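PDB 3OAJ: putative ring-cleaving dioxygenase MhqO from Bacillus subtilis subsp. subtilis, which is a putative iron-dependent extradiol ring-cleaving dioxygenase that may contribute to the breakdown and detoxification of aromatic compounds. Local coordinates for residues 249-254 with 275-280; 156-161 with 198-203; 93-98 with 143-148; 14-19 with 121-126; 52-57 with 136-141. All blocks are in the same frame, centred on the assembly; numbering follows the deposited sequence.

Overall arrangement
From the N terminus, interaction 4 opens first and spans most of the first VOC range, bringing the end of strand 9-16 against the turn at 121-126. Interaction 5 (52-57 with 136-141) starts inside that span and ends beyond it, and interaction 3 (93-98 with 143-148) crosses both. The second segments of interactions 5 and 3 share the long linker between strands 126-131 and 153-160, where Pro147 packs on Asn138 and Thr139. Two local closures follow in series: interaction 2 pairs strands 153-160 and 198-202 in one eight-stranded sheet, and interaction 1 joins a hairpin of the other sheet to the loop after strand 264-269. Interactions 1 and 2 lie on opposite sides of the chain's centre.

Interaction 1. Residues 249-254 with 275-280; sequences RNYFNA and AHDETQ
Tyr251 and Asp277 make the firm polar bond between these two loops: Tyr251 OH donates to Asp277 OD2 over 2.6 Å, and the oxygen accepts through its syn lone pair. The aspartate meets the tyrosine at the ring edge, its plane turned 61° from that of the ring. With CG of Asp277 set between its backbone N and carbonyl carbon (chi1 63°), the short side chain faces the hydroxyl. Its other oxygen, OD1, is held by a salt bridge from Lys36, which would favour the charged carboxylate that the tyrosine proton meets. One residue back, His276 NE2 reaches Asn250 OD1 at 2.7 Å, but the bond is bent and weak; the stronger hold on this imidazole is at ND1, which binds the carbonyl of Gly273. The His276 and Tyr251 rings meet rim to rim, with centroids 5.5 Å apart, so neither covers the other's face. One face of the tyrosine is covered instead by Asn250 CB, 3.8 Å above its centre. The side chain of Tyr251 lies about 10 Å from the bound zinc ion, beyond the first shell of His11, His218 and Glu266. Segment 249-254 covers the turn and the start of strand 253-258 in the hairpin with strand 247-248, at one edge of the mixed sheet, Phe252 resting on strand 264-269, while 275-280 belongs to the loop that leaves that strand.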
# COMPACT_ATOMS: atom_id res chain seq x y z
N ARG A 249 -5.58 9.33 12.41
CA ARG A 249 -4.18 8.92 12.17
C ARG A 249 -3.29 10.08 11.73
O ARG A 249 -2.20 9.86 11.20
CB ARG A 249 -4.11 7.78 11.14
CG ARG A 249 -5.00 6.56 11.45
CD ARG A 249 -4.69 5.96 12.81
NE ARG A 249 -5.01 4.54 12.90
CZ ARG A 249 -4.99 3.82 14.02
NH1 ARG A 249 -4.70 4.38 15.19
NH2 ARG A 249 -5.29 2.52 13.98
N ASN A 250 -3.77 11.30 11.97
CA ASN A 250 -3.03 12.54 11.72
C ASN A 250 -3.03 12.92 10.24
O ASN A 250 -3.39 14.04 9.90
CB ASN A 250 -1.60 12.48 12.28
CG ASN A 250 -0.96 13.86 12.46
OD1 ASN A 250 -1.52 14.89 12.08
ND2 ASN A 250 0.23 13.87 13.04
N TYR A 251 -2.63 12.00 9.37
CA TYR A 251 -2.51 12.31 7.93
C TYR A 251 -3.75 11.88 7.16
O TYR A 251 -3.87 12.12 5.96
CB TYR A 251 -1.21 11.69 7.39
CG TYR A 251 -0.10 12.01 8.36
CD1 TYR A 251 0.46 11.03 9.19
CD2 TYR A 251 0.32 13.33 8.53
CE1 TYR A 251 1.43 11.37 10.15
CE2 TYR A 251 1.28 13.67 9.48
CZ TYR A 251 1.83 12.68 10.28
OH TYR A 251 2.78 13.04 11.20
N PHE A 252 -4.67 11.25 7.88
CA PHE A 252 -5.99 10.80 7.38
C PHE A 252 -6.73 10.25 8.60
O PHE A 252 -6.11 9.95 9.61
CB PHE A 252 -5.85 9.70 6.29
CG PHE A 252 -4.97 8.55 6.69
CD1 PHE A 252 -5.49 7.45 7.37
CD2 PHE A 252 -3.60 8.58 6.41
CE1 PHE A 252 -4.68 6.38 7.74
CE2 PHE A 252 -2.78 7.51 6.80
CZ PHE A 252 -3.31 6.42 7.49
N ASN A 253 -8.06 10.15 8.49
CA ASN A 253 -8.88 9.41 9.45
C ASN A 253 -9.15 8.03 8.86
O ASN A 253 -9.21 7.87 7.64
CB ASN A 253 -10.19 10.16 9.73
CG ASN A 253 -9.97 11.47 10.48
OD1 ASN A 253 -9.06 11.58 11.31
ND2 ASN A 253 -10.77 12.48 10.17
N ALA A 254 -9.28 7.04 9.74
CA ALA A 254 -9.40 5.63 9.37
C ALA A 254 -10.56 4.92 10.05
O ALA A 254 -10.83 5.17 11.21
CB ALA A 254 -8.12 4.90 9.71
N ALA A 275 1.56 16.72 4.39
CA ALA A 275 2.20 18.05 4.40
C ALA A 275 1.63 19.03 5.42
O ALA A 275 1.80 20.25 5.26
CB ALA A 275 2.13 18.66 3.01
N HIS A 276 0.99 18.54 6.47
CA HIS A 276 0.33 19.47 7.40
C HIS A 276 0.98 19.53 8.78
O HIS A 276 0.52 20.30 9.62
CB HIS A 276 -1.15 19.15 7.53
CG HIS A 276 -1.44 18.10 8.54
ND1 HIS A 276 -1.36 16.75 8.26
CD2 HIS A 276 -1.77 18.19 9.85
CE1 HIS A 276 -1.65 16.06 9.35
NE2 HIS A 276 -1.90 16.91 10.33
N ASP A 277 1.99 18.70 9.03
CA ASP A 277 2.87 18.93 10.18
C ASP A 277 4.33 19.10 9.77
O ASP A 277 5.20 19.34 10.60
CB ASP A 277 2.67 17.88 11.29
CG ASP A 277 3.02 16.47 10.85
OD1 ASP A 277 3.38 16.26 9.68
OD2 ASP A 277 2.89 15.56 11.70
N GLU A 278 4.57 18.98 8.46
CA GLU A 278 5.81 19.36 7.81
C GLU A 278 5.43 19.99 6.48
O GLU A 278 4.37 19.70 5.93
CB GLU A 278 6.69 18.13 7.52
CG GLU A 278 7.18 17.37 8.73
CD GLU A 278 7.97 16.13 8.35
OE1 GLU A 278 7.34 15.12 7.98
OE2 GLU A 278 9.21 16.17 8.42
N THR A 279 6.30 20.83 5.94
CA THR A 279 6.08 21.39 4.61
C THR A 279 6.16 20.30 3.55
O THR A 279 6.79 19.26 3.78
CB THR A 279 7.09 22.50 4.27
OG1 THR A 279 8.41 21.95 4.22
CG2 THR A 279 7.03 23.63 5.31
N GLN A 280 5.52 20.53 2.41
CA GLN A 280 5.56 19.59 1.29
C GLN A 280 7.01 19.32 0.86
O GLN A 280 7.36 18.19 0.50
CB GLN A 280 4.75 20.12 0.10
CG GLN A 280 3.28 20.38 0.41
CD GLN A 280 2.36 20.13 -0.78
OE1 GLN A 280 2.24 20.96 -1.68
NE2 GLN A 280 1.71 18.97 -0.78

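Interaction 2. Residues 156-161 with 198-203; sequences GATLLS and VIDLKL
Ala157 and Leu159 each bond through both N and O to strand 198-202, in a parallel ladder. Ala157 N donates to Val198 O, and Asp200 N returns to Ala157 O at 2.9 Å. Leu159 N then reaches Asp200 O at 2.8 Å, and Lys202 N bonds to Leu159 O with an N-H...O angle of 171°. CA-H groups of Gly156 and Thr158 fill in beside the bonds, Gly156 CA lying 3.1 Å from Val198 O. Past the last rung a water continues the link, accepting from Ser161 N at 2.7 Å and also bound to Lys202 O.

On the face bearing Ala157, Leu159, Ile199 and Leu201, Leu159 CD1 touches Ile199 CG2 at 3.9 Å. Leu201 CD1 lies against Ser161 CB, placed there with CG anti to the backbone N (chi1 168°). The other face carries Thr158 OG1 beside Asp200 CB, and the aspartate carboxylate is gripped by Arg188 and by Arg111.

These are the first and last strands of one beta-alpha-beta-beta-beta unit of the vicinal oxygen chelate fold. Helix 164-174 covers Leu159 and Leu201, strand 79-87 flanks 153-160, and strand 186-190 borders 198-202.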
# COMPACT_ATOMS: atom_id res chain seq x y z
N GLY A 156 -2.75 -1.29 -8.51
CA GLY A 156 -3.81 -2.05 -7.86
C GLY A 156 -3.18 -3.09 -6.96
O GLY A 156 -2.09 -2.88 -6.44
N ALA A 157 -3.86 -4.22 -6.81
CA ALA A 157 -3.44 -5.29 -5.93
C ALA A 157 -4.15 -6.57 -6.31
O ALA A 157 -5.20 -6.55 -6.97
CB ALA A 157 -3.73 -4.94 -4.45
N THR A 158 -3.57 -7.69 -5.85
CA THR A 158 -4.17 -9.01 -6.03
C THR A 158 -4.53 -9.54 -4.64
O THR A 158 -3.67 -9.62 -3.77
CB THR A 158 -3.20 -9.99 -6.74
OG1 THR A 158 -2.95 -9.50 -8.07
CG2 THR A 158 -3.81 -11.42 -6.80
N LEU A 159 -5.81 -9.85 -4.44
CA LEU A 159 -6.33 -10.30 -3.16
C LEU A 159 -6.44 -11.81 -3.10
O LEU A 159 -6.89 -12.44 -4.05
CB LEU A 159 -7.72 -9.69 -2.90
CG LEU A 159 -7.81 -8.17 -3.09
CD1 LEU A 159 -9.23 -7.67 -2.80
CD2 LEU A 159 -6.80 -7.45 -2.21
N LEU A 160 -6.03 -12.36 -1.96
CA LEU A 160 -6.18 -13.78 -1.66
C LEU A 160 -7.25 -13.88 -0.57
O LEU A 160 -7.03 -13.49 0.56
CB LEU A 160 -4.87 -14.37 -1.15
CG LEU A 160 -3.62 -14.10 -2.00
CD1 LEU A 160 -2.40 -14.71 -1.34
CD2 LEU A 160 -3.79 -14.66 -3.41
N SER A 161 -8.42 -14.37 -0.96
CA SER A 161 -9.58 -14.40 -0.08
C SER A 161 -9.91 -15.83 0.36
O SER A 161 -9.84 -16.77 -0.44
CB SER A 161 -10.78 -13.79 -0.81
OG SER A 161 -11.98 -13.99 -0.09
N VAL A 198 -6.88 -1.15 -10.27
CA VAL A 198 -7.11 -2.46 -10.89
C VAL A 198 -6.93 -3.55 -9.83
O VAL A 198 -5.81 -3.84 -9.38
CB VAL A 198 -6.19 -2.69 -12.12
CG1 VAL A 198 -6.45 -4.06 -12.72
CG2 VAL A 198 -6.39 -1.59 -13.18
N ILE A 199 -8.05 -4.12 -9.43
CA ILE A 199 -8.08 -5.07 -8.31
C ILE A 199 -8.37 -6.49 -8.80
O ILE A 199 -9.47 -6.76 -9.28
CB ILE A 199 -9.11 -4.63 -7.24
CG1 ILE A 199 -8.95 -3.13 -6.88
CG2 ILE A 199 -9.05 -5.55 -6.02
CD1 ILE A 199 -7.54 -2.72 -6.36
N ASP A 200 -7.39 -7.37 -8.70
CA ASP A 200 -7.52 -8.76 -9.10
C ASP A 200 -7.80 -9.59 -7.87
O ASP A 200 -7.23 -9.34 -6.80
CB ASP A 200 -6.26 -9.26 -9.81
CG ASP A 200 -6.06 -8.58 -11.16
OD1 ASP A 200 -7.07 -8.49 -11.89
OD2 ASP A 200 -4.94 -8.13 -11.46
N LEU A 201 -8.72 -10.54 -8.02
CA LEU A 201 -9.11 -11.43 -6.94
C LEU A 201 -8.88 -12.85 -7.44
O LEU A 201 -9.42 -13.26 -8.47
CB LEU A 201 -10.58 -11.19 -6.55
CG LEU A 201 -11.28 -12.20 -5.63
CD1 LEU A 201 -10.65 -12.24 -4.24
CD2 LEU A 201 -12.75 -11.85 -5.52
N LYS A 202 -8.06 -13.60 -6.70
CA LYS A 202 -7.80 -14.99 -7.01
C LYS A 202 -9.04 -15.82 -6.66
O LYS A 202 -9.64 -15.64 -5.60
CB LYS A 202 -6.56 -15.48 -6.25
CG LYS A 202 -6.05 -16.84 -6.75
CD LYS A 202 -4.65 -17.12 -6.24
CE LYS A 202 -4.20 -18.55 -6.56
NZ LYS A 202 -4.09 -18.86 -8.01
N LEU A 203 -9.42 -16.70 -7.57
CA LEU A 203 -10.69 -17.39 -7.43
C LEU A 203 -10.60 -18.72 -6.69
O LEU A 203 -11.62 -19.26 -6.26
CB LEU A 203 -11.38 -17.54 -8.78
CG LEU A 203 -11.96 -16.20 -9.25
CD1 LEU A 203 -12.35 -16.26 -10.70
CD2 LEU A 203 -13.15 -15.76 -8.39
O HOH W 1 -8.60 -15.85 -3.23

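Interaction 3. Residues 93-98 with 143-148; sequences AFWEKR and GEVTPD
Phe94 reaches from helix 92-101 to the backbone of the linker, its CZ lying 3.7 Å from Glu144 O and next to Val145 CG2. Its CG stands anti to the backbone N (chi1 171°), which swings the ring out from the helix to meet the linker. Trp95 follows with one indole face under Phe94 CD2; across the contact, its CZ2 touches Val145 CG1 at 4.1 Å. The indole NE1 is satisfied by the carbonyl of Val149, just beyond 143-148. One turn on, Arg98 is extended from CG to NE and lays its guanidinium crosswise to Val145, whose CG2 sits 3.7 Å above one face, offset toward the rim. Two waters lie in the guanidinium plane at its edge. The first accepts from Arg98 NH1 at 2.8 Å and donates to Glu144 OE1, bridging charges that stand 4.4 Å apart between those same two atoms. The second accepts from both Arg98 NH2 and Glu144 N. Glu144 OE2 turns to a salt bridge with Lys101, one turn further along the helix. Val145 is thus wedged by its two methyls between indole and guanidinium. NE and NH2 of Arg98 also bond to the carbonyls of Val29 and Gly28, so helix 92-101 is tied both to the C-terminal end of helix 19-29 and to the linker between strands 126-131 and 153-160.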
# COMPACT_ATOMS: atom_id res chain seq x y z
N ALA A 93 11.58 -1.88 -19.46
CA ALA A 93 13.01 -2.19 -19.59
C ALA A 93 13.88 -1.43 -18.61
O ALA A 93 14.94 -1.92 -18.22
CB ALA A 93 13.51 -1.97 -21.02
N PHE A 94 13.47 -0.22 -18.25
CA PHE A 94 14.22 0.53 -17.25
C PHE A 94 14.23 -0.28 -15.96
O PHE A 94 15.29 -0.47 -15.36
CB PHE A 94 13.62 1.91 -17.00
CG PHE A 94 14.24 2.62 -15.83
CD1 PHE A 94 15.41 3.35 -15.99
CD2 PHE A 94 13.68 2.53 -14.55
CE1 PHE A 94 16.00 4.00 -14.92
CE2 PHE A 94 14.29 3.18 -13.47
CZ PHE A 94 15.45 3.91 -13.65
N TRP A 95 13.05 -0.77 -15.57
CA TRP A 95 12.90 -1.50 -14.32
C TRP A 95 13.55 -2.86 -14.33
O TRP A 95 14.17 -3.27 -13.34
CB TRP A 95 11.42 -1.55 -13.94
CG TRP A 95 11.01 -0.18 -13.54
CD1 TRP A 95 10.29 0.74 -14.29
CD2 TRP A 95 11.37 0.50 -12.33
NE1 TRP A 95 10.18 1.92 -13.60
CE2 TRP A 95 10.84 1.81 -12.41
CE3 TRP A 95 12.12 0.13 -11.20
CZ2 TRP A 95 11.01 2.75 -11.37
CZ3 TRP A 95 12.29 1.06 -10.18
CH2 TRP A 95 11.73 2.35 -10.27
N GLU A 96 13.44 -3.56 -15.46
CA GLU A 96 14.08 -4.87 -15.58
C GLU A 96 15.59 -4.74 -15.45
O GLU A 96 16.21 -5.48 -14.66
CB GLU A 96 13.68 -5.55 -16.89
CG GLU A 96 12.23 -6.02 -16.86
CD GLU A 96 11.68 -6.48 -18.20
OE1 GLU A 96 12.21 -6.08 -19.26
OE2 GLU A 96 10.68 -7.21 -18.18
N LYS A 97 16.19 -3.79 -16.18
CA LYS A 97 17.65 -3.60 -16.12
C LYS A 97 18.08 -3.11 -14.72
O LYS A 97 19.14 -3.51 -14.21
CB LYS A 97 18.17 -2.67 -17.22
CG LYS A 97 17.98 -3.17 -18.65
CD LYS A 97 18.69 -4.45 -18.95
CE LYS A 97 18.61 -4.74 -20.45
NZ LYS A 97 19.61 -5.74 -20.86
N ARG A 98 17.26 -2.27 -14.10
CA ARG A 98 17.55 -1.78 -12.76
C ARG A 98 17.49 -2.90 -11.73
O ARG A 98 18.39 -3.01 -10.88
CB ARG A 98 16.62 -0.63 -12.40
CG ARG A 98 16.86 -0.02 -11.02
CD ARG A 98 16.06 1.28 -10.84
NE ARG A 98 16.41 1.96 -9.61
CZ ARG A 98 17.46 2.76 -9.46
NH1 ARG A 98 18.29 2.99 -10.49
NH2 ARG A 98 17.69 3.34 -8.28
N GLY A 143 18.21 9.18 -7.55
CA GLY A 143 19.17 8.39 -8.30
C GLY A 143 18.90 8.50 -9.79
O GLY A 143 18.73 9.61 -10.32
N GLU A 144 18.85 7.36 -10.47
CA GLU A 144 18.57 7.32 -11.91
C GLU A 144 17.07 7.34 -12.22
O GLU A 144 16.67 7.35 -13.38
CB GLU A 144 19.22 6.08 -12.54
CG GLU A 144 20.74 6.15 -12.69
CD GLU A 144 21.35 4.91 -13.35
OE1 GLU A 144 20.62 4.15 -14.03
OE2 GLU A 144 22.58 4.71 -13.20
N VAL A 145 16.23 7.35 -11.18
CA VAL A 145 14.78 7.29 -11.41
C VAL A 145 14.26 8.69 -11.74
O VAL A 145 14.34 9.60 -10.91
CB VAL A 145 14.01 6.66 -10.21
CG1 VAL A 145 12.52 6.49 -10.54
CG2 VAL A 145 14.61 5.31 -9.84
N THR A 146 13.73 8.85 -12.95
CA THR A 146 13.29 10.13 -13.50
C THR A 146 11.81 10.03 -13.89
O THR A 146 11.27 8.94 -14.00
CB THR A 146 14.15 10.51 -14.73
OG1 THR A 146 14.19 9.41 -15.62
CG2 THR A 146 15.58 10.84 -14.33
N PRO A 147 11.13 11.17 -14.10
CA PRO A 147 9.67 11.13 -14.27
C PRO A 147 9.17 10.27 -15.44
O PRO A 147 8.03 9.78 -15.40
CB PRO A 147 9.29 12.61 -14.46
CG PRO A 147 10.38 13.35 -13.76
CD PRO A 147 11.63 12.55 -14.01
N ASP A 148 10.03 10.06 -16.44
CA ASP A 148 9.64 9.29 -17.62
C ASP A 148 9.56 7.80 -17.32
O ASP A 148 8.96 7.05 -18.09
CB ASP A 148 10.56 9.62 -18.82
CG ASP A 148 12.03 9.31 -18.54
OD1 ASP A 148 12.41 9.19 -17.37
OD2 ASP A 148 12.81 9.20 -19.51
O HOH W 2 18.68 2.20 -13.20
O HOH W 3 19.97 5.19 -8.58

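Interaction 4. Residues 14-19 with 121-126; sequences AIVGHP and DPHGLH
Gly17 lies over one face of the His123 imidazole: its CA stands 3.7 Å from the ring centroid and 9° off the ring normal, a CH-pi contact over the face. Gly17 N hangs above the same face, 3.2 Å from the plane and offset toward the rim. Pro122 CB covers the opposite face, so the ring is sandwiched, and a hydrogen bond from NE2 to Glu21 fixes its rotation. Val16 meets His123 at about a right angle, its CB 3.5 Å from ND1. The same valine sends CG1, set beside its own backbone N (chi1 -65°), to Leu125, again crosswise. Leu125 CD1 fits between two residues of the strand, 3.6 Å from Ala14 CB and 3.7 Å from Val16 CG1.

The loop delivering His123 and Leu125 is a type I turn, Asp121 to Gly124, joining strands 114-120 and 126-131, and it is combined with an Asx turn. Asp121 OD1 accepts from His123 N and Leu125 N, which approach from opposite faces of the carboxylate, while OD2 binds Tyr26 OH. Across the contact, strand 9-16 runs out into helix 19-29, where His18 is the N-cap and its ND1 caps Gln20 N. Phe64 of strand 61-66 touches Ala14, Val16 and Leu125 alike. Ala14 lies about 10 Å from the zinc ion, measured from its side chain.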
# COMPACT_ATOMS: atom_id res chain seq x y z
N ALA A 14 2.14 -2.88 5.47
CA ALA A 14 2.82 -4.16 5.64
C ALA A 14 3.77 -4.17 6.83
O ALA A 14 4.33 -3.14 7.20
CB ALA A 14 3.59 -4.51 4.38
N ILE A 15 3.94 -5.35 7.42
CA ILE A 15 4.95 -5.55 8.45
C ILE A 15 6.19 -6.08 7.74
O ILE A 15 6.10 -7.01 6.93
CB ILE A 15 4.48 -6.53 9.55
CG1 ILE A 15 3.25 -5.95 10.27
CG2 ILE A 15 5.60 -6.78 10.53
CD1 ILE A 15 2.65 -6.86 11.36
N VAL A 16 7.34 -5.45 8.00
CA VAL A 16 8.61 -5.84 7.37
C VAL A 16 9.75 -5.89 8.39
O VAL A 16 9.51 -5.84 9.59
CB VAL A 16 8.96 -4.91 6.17
CG1 VAL A 16 7.93 -5.06 5.04
CG2 VAL A 16 9.10 -3.45 6.63
N GLY A 17 10.98 -5.98 7.89
CA GLY A 17 12.19 -6.09 8.72
C GLY A 17 12.86 -4.75 8.98
O GLY A 17 12.19 -3.73 9.08
N HIS A 18 14.18 -4.77 9.09
CA HIS A 18 14.96 -3.59 9.45
C HIS A 18 14.59 -2.34 8.63
O HIS A 18 14.54 -2.42 7.40
CB HIS A 18 16.45 -3.89 9.23
CG HIS A 18 17.38 -2.96 9.93
ND1 HIS A 18 17.50 -1.62 9.59
CD2 HIS A 18 18.27 -3.17 10.93
CE1 HIS A 18 18.41 -1.05 10.37
NE2 HIS A 18 18.90 -1.98 11.18
N PRO A 19 14.39 -1.18 9.31
CA PRO A 19 14.05 0.04 8.57
C PRO A 19 15.07 0.49 7.52
O PRO A 19 14.66 1.07 6.52
CB PRO A 19 13.87 1.10 9.67
CG PRO A 19 14.62 0.56 10.85
CD PRO A 19 14.49 -0.94 10.76
N ASP A 121 10.27 -7.97 -2.49
CA ASP A 121 11.11 -7.04 -1.74
C ASP A 121 12.01 -7.84 -0.79
O ASP A 121 11.91 -9.07 -0.75
CB ASP A 121 10.25 -5.93 -1.08
CG ASP A 121 9.69 -6.29 0.31
OD1 ASP A 121 9.86 -7.42 0.82
OD2 ASP A 121 9.07 -5.37 0.90
N PRO A 122 12.93 -7.17 -0.06
CA PRO A 122 13.93 -7.88 0.74
C PRO A 122 13.35 -8.70 1.88
O PRO A 122 14.03 -9.59 2.42
CB PRO A 122 14.81 -6.76 1.30
CG PRO A 122 14.58 -5.61 0.39
CD PRO A 122 13.16 -5.71 -0.03
N HIS A 123 12.10 -8.41 2.25
CA HIS A 123 11.49 -9.09 3.39
C HIS A 123 10.39 -10.07 2.98
O HIS A 123 9.68 -10.61 3.82
CB HIS A 123 11.05 -8.04 4.41
CG HIS A 123 12.17 -7.15 4.85
ND1 HIS A 123 12.09 -5.77 4.84
CD2 HIS A 123 13.42 -7.45 5.28
CE1 HIS A 123 13.24 -5.27 5.26
NE2 HIS A 123 14.06 -6.27 5.55
N GLY A 124 10.28 -10.31 1.67
CA GLY A 124 9.39 -11.34 1.14
C GLY A 124 8.06 -10.88 0.58
O GLY A 124 7.28 -11.71 0.11
N LEU A 125 7.75 -9.58 0.62
CA LEU A 125 6.47 -9.16 0.03
C LEU A 125 6.50 -9.36 -1.48
O LEU A 125 7.54 -9.14 -2.10
CB LEU A 125 6.19 -7.69 0.34
CG LEU A 125 6.01 -7.26 1.80
CD1 LEU A 125 5.95 -5.73 1.94
CD2 LEU A 125 4.76 -7.91 2.38
N HIS A 126 5.37 -9.78 -2.05
CA HIS A 126 5.28 -9.94 -3.51
C HIS A 126 4.88 -8.63 -4.17
O HIS A 126 3.83 -8.05 -3.83
CB HIS A 126 4.24 -10.99 -3.92
CG HIS A 126 4.47 -12.37 -3.37
ND1 HIS A 126 5.72 -12.95 -3.27
CD2 HIS A 126 3.58 -13.31 -2.95
CE1 HIS A 126 5.59 -14.18 -2.79
NE2 HIS A 126 4.30 -14.42 -2.60

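Interaction 5. Residues 52-57 with 136-141; sequences GNEGGK and EANTWT
Asn138 OD1 is gripped from both segments: Trp140 N donates to it over 3.0 Å from within its own loop, and Glu54 N reaches it from across by a weak, bent bond at 3.2 Å. The Trp140 donor comes from above the amide plane, not along a lone pair. Asn138 ND2 binds the carbonyl of Ile151, so both ends of the amide are held and its rotation is fixed. Glu54 pays the bond back. Its side chain bends at chi2 (-70°) so that OE1 accepts from Thr139 N at 3.0 Å, on the anti side of the carboxylate. Glu54 CG thereby comes to 3.3 Å from Thr139 OG1, and Glu54 CB packs against Trp140 CB.

Each loop contributes an Asx turn. In 136-141 the turn is made by Asn138; in 52-57 Asn53 OD1 accepts from Gly55 N and Lys57 N, which come from opposite faces of its amide, within a type I turn running from Asn53 to Gly56. This turn lies in the loop that joins antiparallel strands 47-52 and 61-66, and the facing segment belongs to the linker leading to strand 153-160. Asn53 CB leans on Asn138 OD1, 3.6 Å away. Waters add further links: one accepts from Asn53 ND2 at 2.9 Å and also bonds Glu136 O, and another joins Glu54 OE2 to Ala137 O. The carbonyl of Glu54 is bound by Arg33.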
# COMPACT_ATOMS: atom_id res chain seq x y z
N GLY A 52 5.73 7.18 -0.92
CA GLY A 52 4.78 7.42 -2.00
C GLY A 52 5.42 8.20 -3.12
O GLY A 52 6.65 8.24 -3.26
N ASN A 53 4.57 8.85 -3.93
CA ASN A 53 5.07 9.73 -4.98
C ASN A 53 5.54 11.06 -4.39
O ASN A 53 5.61 11.20 -3.16
CB ASN A 53 4.04 9.89 -6.12
CG ASN A 53 2.88 10.82 -5.76
OD1 ASN A 53 2.70 11.23 -4.62
ND2 ASN A 53 2.10 11.17 -6.78
N GLU A 54 5.86 12.04 -5.23
CA GLU A 54 6.42 13.30 -4.73
C GLU A 54 5.52 13.94 -3.67
O GLU A 54 6.03 14.58 -2.75
CB GLU A 54 6.75 14.27 -5.88
CG GLU A 54 5.57 15.06 -6.44
CD GLU A 54 4.58 14.21 -7.22
OE1 GLU A 54 5.00 13.27 -7.95
OE2 GLU A 54 3.36 14.46 -7.07
N GLY A 55 4.21 13.72 -3.77
CA GLY A 55 3.25 14.35 -2.86
C GLY A 55 2.64 13.43 -1.82
O GLY A 55 1.76 13.84 -1.06
N GLY A 56 3.09 12.18 -1.81
CA GLY A 56 2.46 11.15 -0.97
C GLY A 56 0.96 11.08 -1.22
O GLY A 56 0.18 11.00 -0.28
N LYS A 57 0.56 11.15 -2.49
CA LYS A 57 -0.86 11.24 -2.85
C LYS A 57 -1.58 9.92 -2.59
O LYS A 57 -0.99 8.85 -2.75
CB LYS A 57 -0.99 11.65 -4.33
CG LYS A 57 -0.51 13.06 -4.61
CD LYS A 57 -1.26 14.10 -3.79
CE LYS A 57 -0.83 15.50 -4.16
NZ LYS A 57 -1.34 16.49 -3.17
N GLU A 136 -1.06 10.10 -13.10
CA GLU A 136 -0.11 11.20 -13.21
C GLU A 136 1.30 10.72 -12.96
O GLU A 136 1.52 9.90 -12.06
CB GLU A 136 -0.40 12.30 -12.19
CG GLU A 136 -1.77 12.91 -12.25
CD GLU A 136 -1.87 14.14 -11.38
OE1 GLU A 136 -0.83 14.56 -10.79
OE2 GLU A 136 -2.99 14.70 -11.30
N ALA A 137 2.24 11.23 -13.76
CA ALA A 137 3.68 11.03 -13.54
C ALA A 137 4.09 11.37 -12.11
O ALA A 137 3.57 12.31 -11.48
CB ALA A 137 4.48 11.88 -14.53
N ASN A 138 5.04 10.59 -11.61
CA ASN A 138 5.72 10.84 -10.34
C ASN A 138 6.99 11.65 -10.64
O ASN A 138 7.90 11.16 -11.29
CB ASN A 138 6.02 9.50 -9.64
CG ASN A 138 6.89 9.65 -8.40
OD1 ASN A 138 7.09 10.76 -7.88
ND2 ASN A 138 7.36 8.51 -7.87
N THR A 139 7.03 12.87 -10.14
CA THR A 139 8.15 13.78 -10.41
C THR A 139 9.26 13.73 -9.37
O THR A 139 10.19 14.55 -9.42
CB THR A 139 7.65 15.22 -10.59
OG1 THR A 139 6.98 15.64 -9.41
CG2 THR A 139 6.68 15.30 -11.78
N TRP A 140 9.18 12.78 -8.44
CA TRP A 140 10.27 12.58 -7.48
C TRP A 140 11.46 11.93 -8.18
O TRP A 140 11.42 10.75 -8.56
CB TRP A 140 9.82 11.73 -6.31
CG TRP A 140 10.79 11.73 -5.14
CD1 TRP A 140 11.53 10.67 -4.69
CD2 TRP A 140 11.08 12.83 -4.27
NE1 TRP A 140 12.27 11.05 -3.59
CE2 TRP A 140 12.01 12.37 -3.31
CE3 TRP A 140 10.62 14.16 -4.19
CZ2 TRP A 140 12.52 13.19 -2.29
CZ3 TRP A 140 11.14 14.98 -3.18
CH2 TRP A 140 12.07 14.49 -2.24
N THR A 141 12.51 12.72 -8.36
CA THR A 141 13.75 12.23 -8.95
C THR A 141 14.68 11.75 -7.85
O THR A 141 14.96 12.49 -6.89
CB THR A 141 14.42 13.31 -9.84
OG1 THR A 141 13.55 13.63 -10.93
CG2 THR A 141 15.74 12.80 -10.40
O HOH W 4 2.65 9.89 -9.32
O HOH W 5 0.11 13.61 -7.81
O HOH W 6 2.17 13.42 -9.42